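Side-chain contacts in FAD-binding PCMH-type domain-containing protein (Gibberella zeae, PDB 6YJO), which probably oxidises oligosaccharides, using an FAD cofactor that is held covalently: residues A156-S161 with L187-G192; G169-G174 with A228-Q233. One frame throughout, in Å; residues are numbered along the deposited sequence.

Interaction 1 (A156-S161 with L187-G192); sequences AIPHGS and LDTFLG. With FAD (flavin-adenine dinucleotide), chain C.
Pro158 and Thr189 meet tip to tip, mainly through the threonine methyl. CG2 of Thr189 lies against the CD-CG side of the pyrrolidine ring, 3.7 Å from Pro158 CD and 3.9 Å from Pro158 CG, with the hydroxyl oxygen more loosely near CD. Ile157 adds a looser touch, its branch methyl CG2 lying 4.3 Å from Thr189 OG1. The threonine torsion explains this division: with chi1 at 68°, OG1 sits between the backbone N and the carbonyl carbon, while CG2 stands opposite the carbonyl carbon and is presented to the proline. Phe232 of strand 226-236 touches both Ile157 and Thr189, and the whole contact is buried.

No hydrogen bond links the two segments directly; Thr186, next to 187-192, supplies the polar link. Its carbonyl O bonds to the hydroxyl of Thr189, and its own hydroxyl reaches Pro158 O. Separately, Phe190 N bonds to Leu187 O at 3.2 Å, closing a turn over 187-190 where a 3-10 segment leads toward strand 190-196. These elements belong to the FAD-binding domain of the PCMH type: 156-161 leaves the short strand 155-156 and runs to the flavin, toward Cys162, one of the two covalent attachment points of the cofactor.

Two further hydrogen bonds shape the flavin end. His159 ND1 donates to Gly160 O at 3.1 Å and 161°, close to its own ring plane and onto a carbonyl lone pair, which helps fix the rotation of the imidazole; its side chain also touches Leu142 and Ala146 of helix 142-152. Ser161 N points almost straight (165°) at FAD O4, 3.2 Å away, and Gly160, lacking a side chain, brings its CA to 3.5 Å from FAD O4.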
loop_
_atom_site.group_PDB
_atom_site.type_symbol
_atom_site.label_atom_id
_atom_site.label_comp_id
_atom_site.label_asym_id
_atom_site.label_seq_id
_atom_site.Cartn_x
_atom_site.Cartn_y
_atom_site.Cartn_z
ATOM N N ALA A 156 4.820 -12.342 -13.234
ATOM C CA ALA A 156 4.197 -11.212 -12.569
ATOM C C ALA A 156 4.095 -11.510 -11.083
ATOM O O ALA A 156 4.164 -12.666 -10.654
ATOM C CB ALA A 156 2.810 -10.920 -13.149
ATOM N N ILE A 157 3.939 -10.445 -10.303
ATOM C CA ILE A 157 3.594 -10.568 -8.892
ATOM C C ILE A 157 2.362 -9.706 -8.634
ATOM O O ILE A 157 2.092 -8.752 -9.377
ATOM C CB ILE A 157 4.766 -10.154 -7.971
ATOM C CG1 ILE A 157 5.266 -8.750 -8.317
ATOM C CG2 ILE A 157 5.910 -11.152 -8.075
ATOM C CD1 ILE A 157 6.476 -8.331 -7.493
ATOM N N PRO A 158 1.592 -10.027 -7.597
ATOM C CA PRO A 158 0.379 -9.245 -7.316
ATOM C C PRO A 158 0.724 -7.925 -6.639
ATOM O O PRO A 158 1.495 -7.888 -5.679
ATOM C CB PRO A 158 -0.425 -10.162 -6.392
ATOM C CG PRO A 158 0.616 -10.983 -5.689
ATOM C CD PRO A 158 1.741 -11.171 -6.680
ATOM N N HIS A 159 0.154 -6.838 -7.151
ATOM C CA HIS A 159 0.414 -5.507 -6.614
ATOM C C HIS A 159 -0.733 -4.587 -7.011
ATOM O O HIS A 159 -1.681 -4.998 -7.686
ATOM C CB HIS A 159 1.758 -4.975 -7.113
ATOM C CG HIS A 159 1.917 -5.048 -8.599
ATOM N ND1 HIS A 159 1.088 -4.372 -9.467
ATOM C CD2 HIS A 159 2.796 -5.729 -9.371
ATOM C CE1 HIS A 159 1.455 -4.627 -10.711
ATOM N NE2 HIS A 159 2.490 -5.447 -10.680
ATOM N N GLY A 160 -0.628 -3.323 -6.595
ATOM C CA GLY A 160 -1.683 -2.353 -6.787
ATOM C C GLY A 160 -1.719 -1.773 -8.186
ATOM O O GLY A 160 -0.925 -2.108 -9.065
ATOM N N SER A 161 -2.668 -0.853 -8.380
ATOM C CA SER A 161 -2.952 -0.326 -9.710
ATOM C C SER A 161 -1.997 0.791 -10.114
ATOM O O SER A 161 -1.773 1.003 -11.312
ATOM C CB SER A 161 -4.391 0.187 -9.767
ATOM O OG SER A 161 -5.286 -0.700 -9.120
ATOM N N LEU A 187 3.096 -9.080 -0.364
ATOM C CA LEU A 187 3.937 -9.702 0.648
ATOM C C LEU A 187 3.645 -11.186 0.819
ATOM O O LEU A 187 4.445 -11.882 1.454
ATOM C CB LEU A 187 3.786 -8.984 1.996
ATOM C CG LEU A 187 2.425 -8.893 2.691
ATOM C CD1 LEU A 187 1.957 -10.228 3.250
ATOM C CD2 LEU A 187 2.517 -7.860 3.807
ATOM N N ASP A 188 2.528 -11.685 0.278
ATOM C CA ASP A 188 2.261 -13.119 0.347
ATOM C C ASP A 188 3.214 -13.901 -0.543
ATOM O O ASP A 188 3.475 -15.079 -0.283
ATOM C CB ASP A 188 0.810 -13.406 -0.036
ATOM C CG ASP A 188 -0.183 -12.905 1.002
ATOM O OD1 ASP A 188 0.224 -12.672 2.162
ATOM O OD2 ASP A 188 -1.373 -12.747 0.661
ATOM N N THR A 189 3.752 -13.264 -1.581
ATOM C CA THR A 189 4.741 -13.875 -2.460
ATOM C C THR A 189 6.164 -13.496 -2.070
ATOM O O THR A 189 7.097 -13.765 -2.832
ATOM C CB THR A 189 4.472 -13.473 -3.914
ATOM O OG1 THR A 189 4.735 -12.076 -4.087
ATOM C CG2 THR A 189 3.021 -13.753 -4.285
ATOM N N PHE A 190 6.343 -12.899 -0.891
ATOM C CA PHE A 190 7.637 -12.390 -0.453
ATOM C C PHE A 190 8.509 -13.530 0.065
ATOM O O PHE A 190 8.087 -14.301 0.933
ATOM C CB PHE A 190 7.429 -11.332 0.636
ATOM C CG PHE A 190 8.699 -10.713 1.144
ATOM C CD1 PHE A 190 9.370 -9.760 0.394
ATOM C CD2 PHE A 190 9.214 -11.070 2.382
ATOM C CE1 PHE A 190 10.537 -9.189 0.861
ATOM C CE2 PHE A 190 10.382 -10.497 2.856
ATOM C CZ PHE A 190 11.042 -9.557 2.096
ATOM N N LEU A 191 9.725 -13.636 -0.474
ATOM C CA LEU A 191 10.681 -14.666 -0.079
ATOM C C LEU A 191 11.686 -14.172 0.951
ATOM O O LEU A 191 11.970 -14.876 1.924
ATOM C CB LEU A 191 11.447 -15.187 -1.306
ATOM C CG LEU A 191 10.670 -15.920 -2.407
ATOM C CD1 LEU A 191 11.597 -16.254 -3.574
ATOM C CD2 LEU A 191 10.033 -17.194 -1.877
ATOM N N GLY A 192 12.224 -12.976 0.753
ATOM C CA GLY A 192 13.224 -12.426 1.645
ATOM C C GLY A 192 13.786 -11.154 1.047
ATOM O O GLY A 192 13.424 -10.748 -0.061
HETATM P PA FAD C . 7.604 5.717 0.167
HETATM O O1A FAD C . 7.162 7.022 0.712
HETATM O O2A FAD C . 8.956 5.764 -0.562
HETATM O O5B FAD C . 7.632 4.618 1.296
HETATM C C5B FAD C . 6.515 4.432 2.190
HETATM C C4B FAD C . 6.993 3.759 3.448
HETATM O O4B FAD C . 7.922 2.702 3.103
HETATM C C3B FAD C . 7.738 4.673 4.416
HETATM O O3B FAD C . 7.503 4.284 5.764
HETATM C C2B FAD C . 9.194 4.457 4.006
HETATM O O2B FAD C . 10.097 4.750 5.063
HETATM C C1B FAD C . 9.180 2.963 3.697
HETATM N N9A FAD C . 10.239 2.532 2.787
HETATM C C8A FAD C . 10.423 2.898 1.478
HETATM N N7A FAD C . 11.474 2.356 0.911
HETATM C C5A FAD C . 12.024 1.576 1.922
HETATM C C6A FAD C . 13.156 0.744 1.963
HETATM N N6A FAD C . 13.979 0.546 0.930
HETATM N N1A FAD C . 13.422 0.113 3.128
HETATM C C2A FAD C . 12.604 0.304 4.165
HETATM N N3A FAD C . 11.510 1.062 4.243
HETATM C C4A FAD C . 11.272 1.681 3.077
HETATM N N1 FAD C . -1.765 0.663 -2.109
HETATM C C2 FAD C . -2.464 -0.489 -2.332
HETATM O O2 FAD C . -2.483 -1.406 -1.502
HETATM N N3 FAD C . -3.172 -0.645 -3.514
HETATM C C4 FAD C . -3.254 0.277 -4.538
HETATM O O4 FAD C . -3.915 0.030 -5.545
HETATM C C4X FAD C . -2.509 1.495 -4.290
HETATM N N5 FAD C . -2.529 2.423 -5.206
HETATM C C5X FAD C . -1.810 3.584 -4.969
HETATM C C6 FAD C . -1.840 4.602 -5.915
HETATM C C7 FAD C . -1.115 5.774 -5.741
HETATM C C7M FAD C . -1.159 6.837 -6.806
HETATM C C8 FAD C . -0.394 5.968 -4.549
HETATM C C8M FAD C . 0.396 7.226 -4.313
HETATM C C9 FAD C . -0.381 4.963 -3.586
HETATM C C9A FAD C . -1.084 3.782 -3.785
HETATM N N10 FAD C . -1.082 2.746 -2.831
HETATM C C10 FAD C . -1.791 1.593 -3.045
HETATM C "C1'" FAD C . -0.369 2.902 -1.557
HETATM C "C2'" FAD C . 1.035 2.318 -1.558
HETATM O "O2'" FAD C . 0.970 0.898 -1.425
HETATM C "C3'" FAD C . 1.803 2.894 -0.367
HETATM O "O3'" FAD C . 1.750 4.314 -0.456
HETATM C "C4'" FAD C . 3.267 2.467 -0.289
HETATM O "O4'" FAD C . 3.619 2.169 1.061
HETATM C "C5'" FAD C . 4.174 3.549 -0.828
HETATM O "O5'" FAD C . 5.479 2.992 -1.075
HETATM P P FAD C . 6.595 3.847 -1.766
HETATM O O1P FAD C . 7.953 3.162 -1.585
HETATM O O2P FAD C . 6.187 4.159 -3.158
HETATM O O3P FAD C . 6.531 5.173 -0.867
#

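Interaction 2 (G169-G174 with A228-Q233). With FAD (flavin-adenine dinucleotide), chain C.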
loop_
_atom_site.group_PDB
_atom_site.type_symbol
_atom_site.label_atom_id
_atom_site.label_comp_id
_atom_site.label_asym_id
_atom_site.label_seq_id
_atom_site.Cartn_x
_atom_site.Cartn_y
_atom_site.Cartn_z
ATOM N N GLY A 169 7.976 0.242 -0.155
ATOM C CA GLY A 169 6.869 0.639 0.698
ATOM C C GLY A 169 5.611 -0.167 0.449
ATOM O O GLY A 169 4.854 -0.449 1.381
ATOM N N HIS A 170 5.375 -0.552 -0.804
ATOM C CA HIS A 170 4.175 -1.302 -1.154
ATOM C C HIS A 170 4.175 -2.682 -0.501
ATOM O O HIS A 170 3.195 -3.081 0.141
ATOM C CB HIS A 170 4.092 -1.413 -2.675
ATOM C CG HIS A 170 2.765 -1.878 -3.187
ATOM N ND1 HIS A 170 1.602 -1.159 -3.012
ATOM C CD2 HIS A 170 2.422 -2.982 -3.889
ATOM C CE1 HIS A 170 0.598 -1.803 -3.581
ATOM N NE2 HIS A 170 1.069 -2.914 -4.118
ATOM N N ALA A 171 5.276 -3.423 -0.643
ATOM C CA ALA A 171 5.316 -4.806 -0.176
ATOM C C ALA A 171 5.530 -4.902 1.330
ATOM O O ALA A 171 4.956 -5.780 1.984
ATOM C CB ALA A 171 6.412 -5.575 -0.911
ATOM N N LEU A 172 6.354 -4.021 1.901
ATOM C CA LEU A 172 6.652 -4.113 3.325
ATOM C C LEU A 172 5.439 -3.841 4.203
ATOM O O LEU A 172 5.519 -4.057 5.415
ATOM C CB LEU A 172 7.782 -3.148 3.691
ATOM C CG LEU A 172 9.168 -3.580 3.208
ATOM C CD1 LEU A 172 10.196 -2.485 3.474
ATOM C CD2 LEU A 172 9.586 -4.893 3.871
ATOM N N HIS A 173 4.328 -3.383 3.629
ATOM C CA HIS A 173 3.114 -3.140 4.391
ATOM C C HIS A 173 1.888 -3.845 3.827
ATOM O O HIS A 173 0.801 -3.709 4.400
ATOM C CB HIS A 173 2.848 -1.631 4.477
ATOM C CG HIS A 173 4.017 -0.850 4.989
ATOM N ND1 HIS A 173 4.822 -0.091 4.166
ATOM C CD2 HIS A 173 4.531 -0.729 6.236
ATOM C CE1 HIS A 173 5.770 0.478 4.888
ATOM N NE2 HIS A 173 5.617 0.107 6.147
ATOM N N GLY A 174 2.031 -4.600 2.740
ATOM C CA GLY A 174 0.916 -5.320 2.161
ATOM C C GLY A 174 1.037 -5.441 0.658
ATOM O O GLY A 174 1.771 -6.294 0.148
ATOM N N ALA A 228 17.253 -3.219 0.565
ATOM C CA ALA A 228 17.908 -2.893 -0.692
ATOM C C ALA A 228 17.470 -3.774 -1.853
ATOM O O ALA A 228 17.526 -3.330 -3.002
ATOM C CB ALA A 228 19.433 -3.004 -0.544
ATOM N N GLU A 229 17.043 -5.006 -1.584
ATOM C CA GLU A 229 16.599 -5.927 -2.622
ATOM C C GLU A 229 15.548 -6.847 -2.020
ATOM O O GLU A 229 15.780 -7.428 -0.957
ATOM C CB GLU A 229 17.782 -6.732 -3.168
ATOM C CG GLU A 229 17.497 -7.504 -4.441
ATOM C CD GLU A 229 18.748 -8.119 -5.052
ATOM O OE1 GLU A 229 19.611 -7.363 -5.549
ATOM O OE2 GLU A 229 18.872 -9.362 -5.028
ATOM N N LEU A 230 14.397 -6.962 -2.678
ATOM C CA LEU A 230 13.324 -7.849 -2.246
ATOM C C LEU A 230 13.236 -9.043 -3.189
ATOM O O LEU A 230 13.493 -8.916 -4.392
ATOM C CB LEU A 230 11.972 -7.121 -2.207
ATOM C CG LEU A 230 11.854 -5.896 -1.289
ATOM C CD1 LEU A 230 12.262 -4.613 -2.017
ATOM C CD2 LEU A 230 10.440 -5.758 -0.729
ATOM N N GLY A 231 12.881 -10.196 -2.639
ATOM C CA GLY A 231 12.693 -11.416 -3.411
ATOM C C GLY A 231 11.229 -11.821 -3.370
ATOM O O GLY A 231 10.572 -11.685 -2.333
ATOM N N PHE A 232 10.719 -12.279 -4.513
ATOM C CA PHE A 232 9.348 -12.756 -4.630
ATOM C C PHE A 232 9.291 -13.980 -5.536
ATOM O O PHE A 232 10.134 -14.161 -6.418
ATOM C CB PHE A 232 8.407 -11.690 -5.218
ATOM C CG PHE A 232 8.531 -10.334 -4.585
ATOM C CD1 PHE A 232 7.704 -9.962 -3.539
ATOM C CD2 PHE A 232 9.453 -9.415 -5.060
ATOM C CE1 PHE A 232 7.806 -8.707 -2.970
ATOM C CE2 PHE A 232 9.560 -8.161 -4.493
ATOM C CZ PHE A 232 8.735 -7.808 -3.448
ATOM N N GLN A 233 8.262 -14.804 -5.324
ATOM C CA GLN A 233 7.951 -15.937 -6.190
ATOM C C GLN A 233 6.856 -15.491 -7.153
ATOM O O GLN A 233 5.719 -15.240 -6.740
ATOM C CB GLN A 233 7.510 -17.146 -5.366
ATOM C CG GLN A 233 7.448 -18.455 -6.148
ATOM C CD GLN A 233 8.817 -18.921 -6.616
ATOM O OE1 GLN A 233 9.812 -18.781 -5.899
ATOM N NE2 GLN A 233 8.878 -19.470 -7.827
HETATM P PA FAD C . 7.604 5.717 0.167
HETATM O O1A FAD C . 7.162 7.022 0.712
HETATM O O2A FAD C . 8.956 5.764 -0.562
HETATM O O5B FAD C . 7.632 4.618 1.296
HETATM C C5B FAD C . 6.515 4.432 2.190
HETATM C C4B FAD C . 6.993 3.759 3.448
HETATM O O4B FAD C . 7.922 2.702 3.103
HETATM C C3B FAD C . 7.738 4.673 4.416
HETATM O O3B FAD C . 7.503 4.284 5.764
HETATM C C2B FAD C . 9.194 4.457 4.006
HETATM O O2B FAD C . 10.097 4.750 5.063
HETATM C C1B FAD C . 9.180 2.963 3.697
HETATM N N9A FAD C . 10.239 2.532 2.787
HETATM C C8A FAD C . 10.423 2.898 1.478
HETATM N N7A FAD C . 11.474 2.356 0.911
HETATM C C5A FAD C . 12.024 1.576 1.922
HETATM C C6A FAD C . 13.156 0.744 1.963
HETATM N N6A FAD C . 13.979 0.546 0.930
HETATM N N1A FAD C . 13.422 0.113 3.128
HETATM C C2A FAD C . 12.604 0.304 4.165
HETATM N N3A FAD C . 11.510 1.062 4.243
HETATM C C4A FAD C . 11.272 1.681 3.077
HETATM N N1 FAD C . -1.765 0.663 -2.109
HETATM C C2 FAD C . -2.464 -0.489 -2.332
HETATM O O2 FAD C . -2.483 -1.406 -1.502
HETATM N N3 FAD C . -3.172 -0.645 -3.514
HETATM C C4 FAD C . -3.254 0.277 -4.538
HETATM O O4 FAD C . -3.915 0.030 -5.545
HETATM C C4X FAD C . -2.509 1.495 -4.290
HETATM N N5 FAD C . -2.529 2.423 -5.206
HETATM C C5X FAD C . -1.810 3.584 -4.969
HETATM C C6 FAD C . -1.840 4.602 -5.915
HETATM C C7 FAD C . -1.115 5.774 -5.741
HETATM C C7M FAD C . -1.159 6.837 -6.806
HETATM C C8 FAD C . -0.394 5.968 -4.549
HETATM C C8M FAD C . 0.396 7.226 -4.313
HETATM C C9 FAD C . -0.381 4.963 -3.586
HETATM C C9A FAD C . -1.084 3.782 -3.785
HETATM N N10 FAD C . -1.082 2.746 -2.831
HETATM C C10 FAD C . -1.791 1.593 -3.045
HETATM C "C1'" FAD C . -0.369 2.902 -1.557
HETATM C "C2'" FAD C . 1.035 2.318 -1.558
HETATM O "O2'" FAD C . 0.970 0.898 -1.425
HETATM C "C3'" FAD C . 1.803 2.894 -0.367
HETATM O "O3'" FAD C . 1.750 4.314 -0.456
HETATM C "C4'" FAD C . 3.267 2.467 -0.289
HETATM O "O4'" FAD C . 3.619 2.169 1.061
HETATM C "C5'" FAD C . 4.174 3.549 -0.828
HETATM O "O5'" FAD C . 5.479 2.992 -1.075
HETATM P P FAD C . 6.595 3.847 -1.766
HETATM O O1P FAD C . 7.953 3.162 -1.585
HETATM O O2P FAD C . 6.187 4.159 -3.158
HETATM O O3P FAD C . 6.531 5.173 -0.867
#
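Leu230 and Phe232 share nearly the same first torsion, with chi1 at -59° and -48°, which sets each CG opposite its own carbonyl carbon and sends both side chains from one face of strand 226-236 toward Ala171. The methyl of Ala171 sits over the groove between their ends and touches both. Its CB lies 4.0 Å from Leu230 CD2, and also 4.0 Å from Phe232 CE1, in the plane of the aromatic ring and at its edge, not over a face. No polar bond crosses here; the packing is purely apolar and buried.

The residues flanking Ala171 serve the cofactor. His170 ND1 and FAD O2' share a hydrogen bond of 2.7 Å, while His170 NE2 is taken by Gly160 N, so both ring nitrogens are engaged and the imidazole cannot easily turn. Gly169 N makes a longer, bent bond to FAD O1P at 3.3 Å. Four residues further on, His173 ND1 reaches back to a lone pair of Gly169 O at 2.8 Å, the acceptor somewhat tilted from the ring plane, and its NE2 bonds to Ser222 OG. Leu172 CD1 lies 3.7 Å from FAD C2A of the adenine. In this PCMH-type FAD site, helix 167-171 meets the ribityl chain and pyrophosphate through Gly169 and His170, and strand 226-236 through the Ala171 methyl.

How the interactions relate
From the N terminus the order is 156-161, 169-174, 187-192 and 228-233, so the two contacts cross. Interaction 1 closes a loop of 25 residues that carries helices 167-171 and 180-183; interaction 2 starts inside that loop and closes a longer one, of 53 residues, spanning the hairpin 190-196 with 202-206 and helix 211-220. Their centres are about 7 Å apart. The two later segments are neighbours in one antiparallel sheet, where Gly231 probably bonds through its N to Gly192 O (2.7 Å) and through its O to Leu191 N (2.8 Å). Both earlier segments touch FAD, so together the contacts tie the cofactor-binding loop and helix to adjoining strands.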